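Local coordinates for C alpha-dehydrogenase (Sphingobium sp. SYK-6, PDB 4YAG), which is a short-chain dehydrogenase/reductase of the lignin beta-aryl ether cleavage pathway that binds NADH and probably oxidises an alcohol carbon of its substrate with NAD(+), at residues G13-I21 with L186-R194; G83-N91 with G122-M130. All blocks are in the same frame, centred on the assembly; numbering follows the deposited sequence.

Contact 1. Residues G13-I21 with L186-R194; sequences GASGIGFGI and LMPGPIKSR. With NAI (1,4-dihydronicotinamide adenine dinucleotide), chain C.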
loop_
_atom_site.group_PDB
_atom_site.type_symbol
_atom_site.label_atom_id
_atom_site.label_comp_id
_atom_site.label_asym_id
_atom_site.label_seq_id
_atom_site.Cartn_x
_atom_site.Cartn_y
_atom_site.Cartn_z
ATOM N N GLY A 13 -13.946 -0.202 -17.140
ATOM C CA GLY A 13 -14.493 0.765 -18.065
ATOM C C GLY A 13 -15.963 0.586 -18.411
ATOM O O GLY A 13 -16.549 1.432 -19.088
ATOM N N ALA A 14 -16.563 -0.503 -17.943
ATOM C CA ALA A 14 -17.937 -0.823 -18.329
ATOM C C ALA A 14 -18.985 -0.492 -17.269
ATOM O O ALA A 14 -20.166 -0.852 -17.412
ATOM C CB ALA A 14 -18.027 -2.298 -18.720
ATOM N N SER A 15 -18.576 0.195 -16.209
ATOM C CA SER A 15 -19.516 0.626 -15.194
ATOM C C SER A 15 -18.985 1.864 -14.481
ATOM O O SER A 15 -17.783 2.151 -14.526
ATOM C CB SER A 15 -19.717 -0.492 -14.171
ATOM O OG SER A 15 -20.694 -0.151 -13.205
ATOM N N GLY A 16 -19.887 2.598 -13.834
ATOM C CA GLY A 16 -19.476 3.583 -12.840
ATOM C C GLY A 16 -18.510 4.630 -13.372
ATOM O O GLY A 16 -18.689 5.183 -14.457
ATOM N N ILE A 17 -17.514 4.962 -12.553
ATOM C CA ILE A 17 -16.535 5.988 -12.897
ATOM C C ILE A 17 -15.826 5.704 -14.219
ATOM O O ILE A 17 -15.685 6.587 -15.073
ATOM C CB ILE A 17 -15.523 6.132 -11.756
ATOM C CG1 ILE A 17 -16.237 6.682 -10.509
ATOM C CG2 ILE A 17 -14.350 6.997 -12.164
ATOM C CD1 ILE A 17 -15.346 6.749 -9.269
ATOM N N GLY A 18 -15.375 4.468 -14.398
ATOM C CA GLY A 18 -14.676 4.121 -15.620
ATOM C C GLY A 18 -15.530 4.370 -16.838
ATOM O O GLY A 18 -15.051 4.817 -17.875
ATOM N N PHE A 19 -16.809 4.046 -16.741
ATOM C CA PHE A 19 -17.701 4.240 -17.864
ATOM C C PHE A 19 -17.958 5.742 -18.121
ATOM O O PHE A 19 -18.116 6.178 -19.262
ATOM C CB PHE A 19 -18.998 3.462 -17.620
ATOM C CG PHE A 19 -20.011 3.594 -18.719
ATOM C CD1 PHE A 19 -19.776 3.047 -19.956
ATOM C CD2 PHE A 19 -21.207 4.252 -18.495
ATOM C CE1 PHE A 19 -20.731 3.171 -20.973
ATOM C CE2 PHE A 19 -22.153 4.364 -19.503
ATOM C CZ PHE A 19 -21.896 3.828 -20.729
ATOM N N GLY A 20 -17.980 6.536 -17.055
ATOM C CA GLY A 20 -18.094 7.982 -17.186
ATOM C C GLY A 20 -16.865 8.554 -17.883
ATOM O O GLY A 20 -16.979 9.419 -18.757
ATOM N N ILE A 21 -15.692 8.082 -17.491
ATOM C CA ILE A 21 -14.439 8.461 -18.148
ATOM C C ILE A 21 -14.466 8.040 -19.630
ATOM O O ILE A 21 -14.131 8.810 -20.526
ATOM C CB ILE A 21 -13.228 7.857 -17.425
ATOM C CG1 ILE A 21 -13.076 8.472 -16.025
ATOM C CG2 ILE A 21 -11.964 8.059 -18.228
ATOM C CD1 ILE A 21 -12.047 7.787 -15.140
ATOM N N LEU A 186 -6.688 10.002 -9.292
ATOM C CA LEU A 186 -8.050 10.432 -9.035
ATOM C C LEU A 186 -8.492 9.946 -7.672
ATOM O O LEU A 186 -8.364 8.761 -7.359
ATOM C CB LEU A 186 -8.938 9.848 -10.137
ATOM C CG LEU A 186 -10.446 9.978 -9.956
ATOM C CD1 LEU A 186 -10.910 11.411 -9.884
ATOM C CD2 LEU A 186 -11.148 9.225 -11.090
ATOM N N MET A 187 -8.985 10.873 -6.861
ATOM C CA MET A 187 -9.418 10.606 -5.500
ATOM C C MET A 187 -10.875 10.998 -5.345
ATOM O O MET A 187 -11.190 12.158 -5.063
ATOM C CB MET A 187 -8.518 11.362 -4.515
ATOM C CG MET A 187 -7.095 10.850 -4.567
ATOM S SD MET A 187 -5.903 11.935 -3.742
ATOM C CE MET A 187 -5.882 13.308 -4.860
ATOM N N PRO A 188 -11.783 10.039 -5.616
ATOM C CA PRO A 188 -13.180 10.425 -5.505
ATOM C C PRO A 188 -13.757 10.378 -4.096
ATOM O O PRO A 188 -13.312 9.616 -3.225
ATOM C CB PRO A 188 -13.909 9.383 -6.373
ATOM C CG PRO A 188 -12.851 8.752 -7.236
ATOM C CD PRO A 188 -11.619 8.782 -6.360
ATOM N N GLY A 189 -14.797 11.190 -3.926
ATOM C CA GLY A 189 -15.811 11.025 -2.909
ATOM C C GLY A 189 -16.939 10.190 -3.493
ATOM O O GLY A 189 -16.724 9.417 -4.412
ATOM N N PRO A 190 -18.148 10.340 -2.962
ATOM C CA PRO A 190 -19.261 9.469 -3.396
ATOM C C PRO A 190 -19.751 9.719 -4.823
ATOM O O PRO A 190 -20.270 10.794 -5.125
ATOM C CB PRO A 190 -20.360 9.774 -2.383
ATOM C CG PRO A 190 -19.699 10.497 -1.258
ATOM C CD PRO A 190 -18.520 11.210 -1.835
ATOM N N ILE A 191 -19.563 8.717 -5.686
ATOM C CA ILE A 191 -19.994 8.764 -7.079
ATOM C C ILE A 191 -21.000 7.643 -7.311
ATOM O O ILE A 191 -20.810 6.518 -6.836
ATOM C CB ILE A 191 -18.819 8.546 -8.050
ATOM C CG1 ILE A 191 -17.568 9.335 -7.622
ATOM C CG2 ILE A 191 -19.231 8.855 -9.500
ATOM C CD1 ILE A 191 -17.774 10.808 -7.552
ATOM N N LYS A 192 -22.060 7.948 -8.049
ATOM C CA LYS A 192 -23.024 6.918 -8.444
ATOM C C LYS A 192 -22.328 5.840 -9.261
ATOM O O LYS A 192 -21.692 6.124 -10.265
ATOM C CB LYS A 192 -24.154 7.509 -9.282
ATOM C CG LYS A 192 -25.027 8.496 -8.560
ATOM C CD LYS A 192 -26.173 8.957 -9.461
ATOM C CE LYS A 192 -27.020 10.025 -8.794
ATOM N NZ LYS A 192 -27.968 10.652 -9.753
ATOM N N SER A 193 -22.460 4.595 -8.836
ATOM C CA SER A 193 -21.790 3.491 -9.502
ATOM C C SER A 193 -22.414 2.173 -9.084
ATOM O O SER A 193 -23.434 2.157 -8.397
ATOM C CB SER A 193 -20.301 3.483 -9.187
ATOM O OG SER A 193 -20.056 2.909 -7.903
ATOM N N ARG A 194 -21.783 1.073 -9.479
ATOM C CA ARG A 194 -22.266 -0.247 -9.106
ATOM C C ARG A 194 -21.277 -0.991 -8.206
ATOM O O ARG A 194 -21.273 -2.224 -8.171
ATOM C CB ARG A 194 -22.595 -1.062 -10.359
ATOM C CG ARG A 194 -23.829 -0.526 -11.048
ATOM C CD ARG A 194 -24.302 -1.396 -12.210
ATOM N NE ARG A 194 -23.481 -1.181 -13.397
ATOM C CZ ARG A 194 -23.751 -1.721 -14.586
ATOM N NH1 ARG A 194 -24.790 -2.533 -14.710
ATOM N NH2 ARG A 194 -22.974 -1.478 -15.632
HETATM P PA NAI C . -18.202 0.014 -10.388
HETATM O O1A NAI C . -18.335 -1.335 -9.739
HETATM O O2A NAI C . -19.469 0.642 -10.932
HETATM O O5B NAI C . -17.136 -0.041 -11.543
HETATM C C5B NAI C . -15.991 -0.829 -11.391
HETATM C C4B NAI C . -15.917 -1.786 -12.513
HETATM O O4B NAI C . -14.628 -2.455 -12.327
HETATM C C3B NAI C . -16.964 -2.808 -12.575
HETATM O O3B NAI C . -17.590 -2.872 -13.873
HETATM C C2B NAI C . -16.298 -4.042 -12.210
HETATM O O2B NAI C . -16.875 -5.215 -12.804
HETATM C C1B NAI C . -14.897 -3.839 -12.579
HETATM N N9A NAI C . -13.976 -4.678 -11.858
HETATM C C8A NAI C . -13.986 -5.009 -10.519
HETATM N N7A NAI C . -12.988 -5.860 -10.246
HETATM C C5A NAI C . -12.286 -6.101 -11.399
HETATM C C6A NAI C . -11.180 -6.872 -11.758
HETATM N N6A NAI C . -10.568 -7.698 -10.804
HETATM N N1A NAI C . -10.736 -6.871 -13.041
HETATM C C2A NAI C . -11.364 -6.123 -13.978
HETATM N N3A NAI C . -12.433 -5.367 -13.689
HETATM C C4A NAI C . -12.914 -5.342 -12.426
HETATM O O3 NAI C . -17.614 0.928 -9.233
HETATM P PN NAI C . -16.854 2.348 -9.285
HETATM O O1N NAI C . -17.034 3.065 -10.616
HETATM O O2N NAI C . -17.389 3.108 -8.098
HETATM O O5D NAI C . -15.312 1.943 -9.072
HETATM C C5D NAI C . -14.259 2.524 -9.845
HETATM C C4D NAI C . -13.141 2.922 -8.952
HETATM O O4D NAI C . -13.568 4.104 -8.181
HETATM C C3D NAI C . -12.748 1.905 -7.972
HETATM O O3D NAI C . -11.310 1.803 -7.952
HETATM C C2D NAI C . -13.248 2.385 -6.686
HETATM O O2D NAI C . -12.452 1.889 -5.603
HETATM C C1D NAI C . -13.150 3.829 -6.790
HETATM N N1N NAI C . -13.933 4.664 -5.957
HETATM C C2N NAI C . -15.301 4.767 -6.050
HETATM C C3N NAI C . -15.982 5.635 -5.213
HETATM C C7N NAI C . -17.464 5.768 -5.295
HETATM O O7N NAI C . -18.116 6.430 -4.459
HETATM N N7N NAI C . -18.127 5.167 -6.450
HETATM C C4N NAI C . -15.318 6.416 -4.282
HETATM C C5N NAI C . -13.939 6.342 -4.239
HETATM C C6N NAI C . -13.261 5.489 -5.071
#
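The glycine-rich turn of the Rossmann fold and the first turns of the helix after it, Gly13-Ile21, meet the segment Leu186-Arg194 around the NADH pyrophosphate. Ser15 holds its OG anti to the backbone N (chi1 -176°), where it takes a hydrogen bond from Arg194 NE at 3.0 Å, the oxygen lying 16° off the guanidinium plane, and gives its own proton to O2A of the cofactor at 2.7 Å. Arg194 N also donates to O2A, so two groups, one from each segment, grip that phosphate oxygen. At the second phosphate the two segments take different oxygens: Ile17 N donates to O1N, and Ser193 OG to O2N. Gly16, with positive phi, lets the chains close to 3.7 Å between Gly16 CA and Ser193 CB; a side chain would strike both Ser193 and O1N. Deeper in, Ile17 CD1 lies 3.8 Å from both Pro188 CG and Ile191 CG1, and Ile17 CG2 meets Leu186 CD2 at 4.0 Å. The guanidinium of Arg194 is also salt-bridged to Glu44 through NH1; an alanine here would probably leave Ser15 OG without its NE donor and Glu44 without its charged mate. Ile191 pairs with the carboxamide through both backbone atoms, N to O7N and O from N7N, an arrangement typical of the nicotinamide site in short-chain dehydrogenases.

Contact 2. Residues G83-N91 with G122-M130; sequences GGPDILINN and GIMAFTPGM. With NAI (1,4-dihydronicotinamide adenine dinucleotide), chain C.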
loop_
_atom_site.group_PDB
_atom_site.type_symbol
_atom_site.label_atom_id
_atom_site.label_comp_id
_atom_site.label_asym_id
_atom_site.label_seq_id
_atom_site.Cartn_x
_atom_site.Cartn_y
_atom_site.Cartn_z
ATOM N N GLY A 83 -4.922 -0.159 -31.417
ATOM C CA GLY A 83 -3.746 0.686 -31.362
ATOM C C GLY A 83 -3.381 1.092 -29.944
ATOM O O GLY A 83 -4.211 1.111 -29.032
ATOM N N GLY A 84 -2.107 1.408 -29.739
ATOM C CA GLY A 84 -1.693 1.951 -28.459
ATOM C C GLY A 84 -1.750 0.950 -27.307
ATOM O O GLY A 84 -1.361 -0.219 -27.475
ATOM N N PRO A 85 -2.262 1.379 -26.141
ATOM C CA PRO A 85 -2.982 2.632 -25.895
ATOM C C PRO A 85 -2.062 3.807 -25.632
ATOM O O PRO A 85 -0.899 3.606 -25.276
ATOM C CB PRO A 85 -3.764 2.326 -24.617
ATOM C CG PRO A 85 -2.829 1.431 -23.852
ATOM C CD PRO A 85 -2.111 0.585 -24.902
ATOM N N ASP A 86 -2.598 5.017 -25.760
ATOM C CA ASP A 86 -1.871 6.219 -25.388
ATOM C C ASP A 86 -2.275 6.676 -24.000
ATOM O O ASP A 86 -1.503 7.351 -23.312
ATOM C CB ASP A 86 -2.161 7.327 -26.373
ATOM C CG ASP A 86 -2.028 6.859 -27.803
ATOM O OD1 ASP A 86 -3.062 6.636 -28.478
ATOM O OD2 ASP A 86 -0.873 6.663 -28.244
ATOM N N ILE A 87 -3.498 6.335 -23.614
ATOM C CA ILE A 87 -4.045 6.690 -22.315
ATOM C C ILE A 87 -4.352 5.393 -21.588
ATOM O O ILE A 87 -5.078 4.535 -22.105
ATOM C CB ILE A 87 -5.287 7.570 -22.457
ATOM C CG1 ILE A 87 -4.905 8.907 -23.124
ATOM C CG2 ILE A 87 -5.995 7.769 -21.112
ATOM C CD1 ILE A 87 -6.079 9.761 -23.553
ATOM N N LEU A 88 -3.791 5.263 -20.390
ATOM C CA LEU A 88 -3.991 4.097 -19.545
ATOM C C LEU A 88 -4.757 4.503 -18.284
ATOM O O LEU A 88 -4.275 5.316 -17.505
ATOM C CB LEU A 88 -2.634 3.478 -19.173
ATOM C CG LEU A 88 -2.655 2.328 -18.161
ATOM C CD1 LEU A 88 -3.401 1.112 -18.703
ATOM C CD2 LEU A 88 -1.211 1.971 -17.752
ATOM N N ILE A 89 -5.956 3.954 -18.103
ATOM C CA ILE A 89 -6.809 4.295 -16.965
ATOM C C ILE A 89 -6.930 3.042 -16.095
ATOM O O ILE A 89 -7.661 2.107 -16.425
ATOM C CB ILE A 89 -8.215 4.812 -17.365
ATOM C CG1 ILE A 89 -8.139 5.907 -18.442
ATOM C CG2 ILE A 89 -8.970 5.248 -16.108
ATOM C CD1 ILE A 89 -7.625 7.215 -17.984
ATOM N N ASN A 90 -6.186 3.015 -14.993
ATOM C CA ASN A 90 -6.229 1.900 -14.066
ATOM C C ASN A 90 -7.261 2.242 -13.014
ATOM O O ASN A 90 -6.949 2.852 -11.985
ATOM C CB ASN A 90 -4.873 1.692 -13.396
ATOM C CG ASN A 90 -3.779 1.342 -14.377
ATOM O OD1 ASN A 90 -3.868 0.350 -15.096
ATOM N ND2 ASN A 90 -2.714 2.151 -14.398
ATOM N N ASN A 91 -8.500 1.879 -13.290
ATOM C CA ASN A 91 -9.633 2.357 -12.510
ATOM C C ASN A 91 -10.415 1.272 -11.774
ATOM O O ASN A 91 -11.078 1.567 -10.785
ATOM C CB ASN A 91 -10.550 3.167 -13.427
ATOM C CG ASN A 91 -11.940 3.306 -12.897
ATOM O OD1 ASN A 91 -12.251 4.208 -12.104
ATOM N ND2 ASN A 91 -12.808 2.417 -13.342
ATOM N N GLY A 122 -1.154 -2.964 -14.503
ATOM C CA GLY A 122 -1.385 -2.093 -15.651
ATOM C C GLY A 122 -0.145 -1.327 -16.062
ATOM O O GLY A 122 0.228 -1.276 -17.238
ATOM N N ILE A 123 0.531 -0.734 -15.085
ATOM C CA ILE A 123 1.758 -0.027 -15.380
ATOM C C ILE A 123 2.799 -0.974 -15.987
ATOM O O ILE A 123 3.470 -0.662 -16.977
ATOM C CB ILE A 123 2.287 0.657 -14.096
ATOM C CG1 ILE A 123 1.349 1.798 -13.697
ATOM C CG2 ILE A 123 3.698 1.181 -14.298
ATOM C CD1 ILE A 123 1.439 2.205 -12.216
ATOM N N MET A 124 2.961 -2.139 -15.392
ATOM C CA MET A 124 4.007 -3.040 -15.839
ATOM C C MET A 124 3.724 -3.601 -17.229
ATOM O O MET A 124 4.638 -3.762 -18.046
ATOM C CB MET A 124 4.175 -4.179 -14.830
ATOM C CG MET A 124 4.668 -3.715 -13.449
ATOM S SD MET A 124 6.299 -2.922 -13.449
ATOM C CE MET A 124 7.243 -4.348 -13.867
ATOM N N ALA A 125 2.461 -3.916 -17.490
ATOM C CA ALA A 125 2.090 -4.512 -18.773
ATOM C C ALA A 125 2.036 -3.509 -19.920
ATOM O O ALA A 125 2.358 -3.870 -21.047
ATOM C CB ALA A 125 0.759 -5.229 -18.657
ATOM N N PHE A 126 1.624 -2.270 -19.642
ATOM C CA PHE A 126 1.365 -1.289 -20.705
ATOM C C PHE A 126 2.414 -0.220 -20.905
ATOM O O PHE A 126 2.599 0.257 -22.023
ATOM C CB PHE A 126 0.013 -0.607 -20.491
ATOM C CG PHE A 126 -1.140 -1.489 -20.834
ATOM C CD1 PHE A 126 -1.619 -2.411 -19.920
ATOM C CD2 PHE A 126 -1.719 -1.441 -22.081
ATOM C CE1 PHE A 126 -2.681 -3.272 -20.231
ATOM C CE2 PHE A 126 -2.763 -2.282 -22.391
ATOM C CZ PHE A 126 -3.245 -3.200 -21.486
ATOM N N THR A 127 3.099 0.205 -19.859
ATOM C CA THR A 127 4.005 1.330 -20.052
ATOM C C THR A 127 5.233 1.059 -20.922
ATOM O O THR A 127 5.688 1.975 -21.585
ATOM C CB THR A 127 4.394 2.087 -18.738
ATOM O OG1 THR A 127 5.144 1.223 -17.888
ATOM C CG2 THR A 127 3.167 2.603 -18.058
ATOM N N PRO A 128 5.758 -0.190 -20.970
ATOM C CA PRO A 128 6.886 -0.381 -21.883
ATOM C C PRO A 128 6.530 0.021 -23.317
ATOM O O PRO A 128 7.317 0.692 -23.981
ATOM C CB PRO A 128 7.188 -1.875 -21.751
ATOM C CG PRO A 128 6.826 -2.183 -20.364
ATOM C CD PRO A 128 5.595 -1.360 -20.084
ATOM N N GLY A 129 5.337 -0.355 -23.779
ATOM C CA GLY A 129 4.916 -0.029 -25.121
ATOM C C GLY A 129 4.647 1.447 -25.283
ATOM O O GLY A 129 4.937 2.015 -26.321
ATOM N N MET A 130 4.106 2.079 -24.250
ATOM C CA MET A 130 3.836 3.499 -24.301
ATOM C C MET A 130 5.136 4.280 -24.437
ATOM O O MET A 130 5.201 5.261 -25.170
ATOM C CB MET A 130 3.053 3.954 -23.072
ATOM C CG MET A 130 1.663 3.304 -22.959
ATOM S SD MET A 130 0.841 3.569 -21.355
ATOM C CE MET A 130 0.558 5.335 -21.407
HETATM P PA NAI C . -18.202 0.014 -10.388
HETATM O O1A NAI C . -18.335 -1.335 -9.739
HETATM O O2A NAI C . -19.469 0.642 -10.932
HETATM O O5B NAI C . -17.136 -0.041 -11.543
HETATM C C5B NAI C . -15.991 -0.829 -11.391
HETATM C C4B NAI C . -15.917 -1.786 -12.513
HETATM O O4B NAI C . -14.628 -2.455 -12.327
HETATM C C3B NAI C . -16.964 -2.808 -12.575
HETATM O O3B NAI C . -17.590 -2.872 -13.873
HETATM C C2B NAI C . -16.298 -4.042 -12.210
HETATM O O2B NAI C . -16.875 -5.215 -12.804
HETATM C C1B NAI C . -14.897 -3.839 -12.579
HETATM N N9A NAI C . -13.976 -4.678 -11.858
HETATM C C8A NAI C . -13.986 -5.009 -10.519
HETATM N N7A NAI C . -12.988 -5.860 -10.246
HETATM C C5A NAI C . -12.286 -6.101 -11.399
HETATM C C6A NAI C . -11.180 -6.872 -11.758
HETATM N N6A NAI C . -10.568 -7.698 -10.804
HETATM N N1A NAI C . -10.736 -6.871 -13.041
HETATM C C2A NAI C . -11.364 -6.123 -13.978
HETATM N N3A NAI C . -12.433 -5.367 -13.689
HETATM C C4A NAI C . -12.914 -5.342 -12.426
HETATM O O3 NAI C . -17.614 0.928 -9.233
HETATM P PN NAI C . -16.854 2.348 -9.285
HETATM O O1N NAI C . -17.034 3.065 -10.616
HETATM O O2N NAI C . -17.389 3.108 -8.098
HETATM O O5D NAI C . -15.312 1.943 -9.072
HETATM C C5D NAI C . -14.259 2.524 -9.845
HETATM C C4D NAI C . -13.141 2.922 -8.952
HETATM O O4D NAI C . -13.568 4.104 -8.181
HETATM C C3D NAI C . -12.748 1.905 -7.972
HETATM O O3D NAI C . -11.310 1.803 -7.952
HETATM C C2D NAI C . -13.248 2.385 -6.686
HETATM O O2D NAI C . -12.452 1.889 -5.603
HETATM C C1D NAI C . -13.150 3.829 -6.790
HETATM N N1N NAI C . -13.933 4.664 -5.957
HETATM C C2N NAI C . -15.301 4.767 -6.050
HETATM C C3N NAI C . -15.982 5.635 -5.213
HETATM C C7N NAI C . -17.464 5.768 -5.295
HETATM O O7N NAI C . -18.116 6.430 -4.459
HETATM N N7N NAI C . -18.127 5.167 -6.450
HETATM C C4N NAI C . -15.318 6.416 -4.282
HETATM C C5N NAI C . -13.939 6.342 -4.239
HETATM C C6N NAI C . -13.261 5.489 -5.071
#
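Ile123 O is gripped by two donors one turn on, Thr127 OG1 at 2.7 Å and Thr127 N at 3.0 Å, which reach it from opposite faces of the carbonyl plane. The hydroxyl, tilted 31° from that plane, is thereby folded back against its own helix, and the Thr127 methyl, CG2, lies loosely beside Leu88 CD2. Leu88 points toward the helix and packs between Gly122, Phe126 and Met130. With CG anti to its backbone N (chi1 174°), it sends CD1 over one face of the Phe126 ring and CD2 to within 3.6 Å of Gly122 O, while its CB lies 4.1 Å from Met130 SD. At the edge of the same ring, in its plane, Pro85 CD comes to 3.5 Å from Phe126 CD2; this proline follows a cis peptide bond. Strand 87-90 and the 122-130 part of helix 105-133 run antiparallel, at 178° with their axes 9.8 Å apart, as in the beta-alpha-beta units of a Rossmann fold, where the helix after a strand runs back antiparallel over the face of the sheet; Phe9 of the adjacent strand 7-11 also packs against the Phe126 ring. Further along, the bent end of Met130 brings CE to 3.5 Å from Asp86 O, and Arg133 donates a hydrogen bond to Pro85 O. The side chain of Asp86 sets out away from the helix, and its carboxylate is salt-bridged to Arg135. Near Gly122, Asn90 OD1 sits 3.5 Å from Gly122 CA, where a beta carbon would clash with it, and Asn90 ND2 passes beside Ile123 CG1 while donating to Asn141 OD1. Beyond the strand, Asn91 O accepts a hydrogen bond from the ribose hydroxyl O3D of NADH.

Overall arrangement
From the N terminus, strand 7-11 leads into the turn at Gly13-Ile21, the first half of contact 1. The chain then builds strands 31-36 and 58-62 before returning to the middle of the sheet with strand 87-90. Helix 105-133 closes contact 2 against that strand, across 30 intervening residues. Only after strand 137-142 and helix 156-177 does strand 181-187 bring in Leu186-Arg194 and complete contact 1, whose 164-residue loop therefore encloses all of contact 2. Their centres lie about 19 Å apart, yet they meet where Ile17 and Gly18 pack on Asn91. Both reach the same parallel sheet and the same NADH.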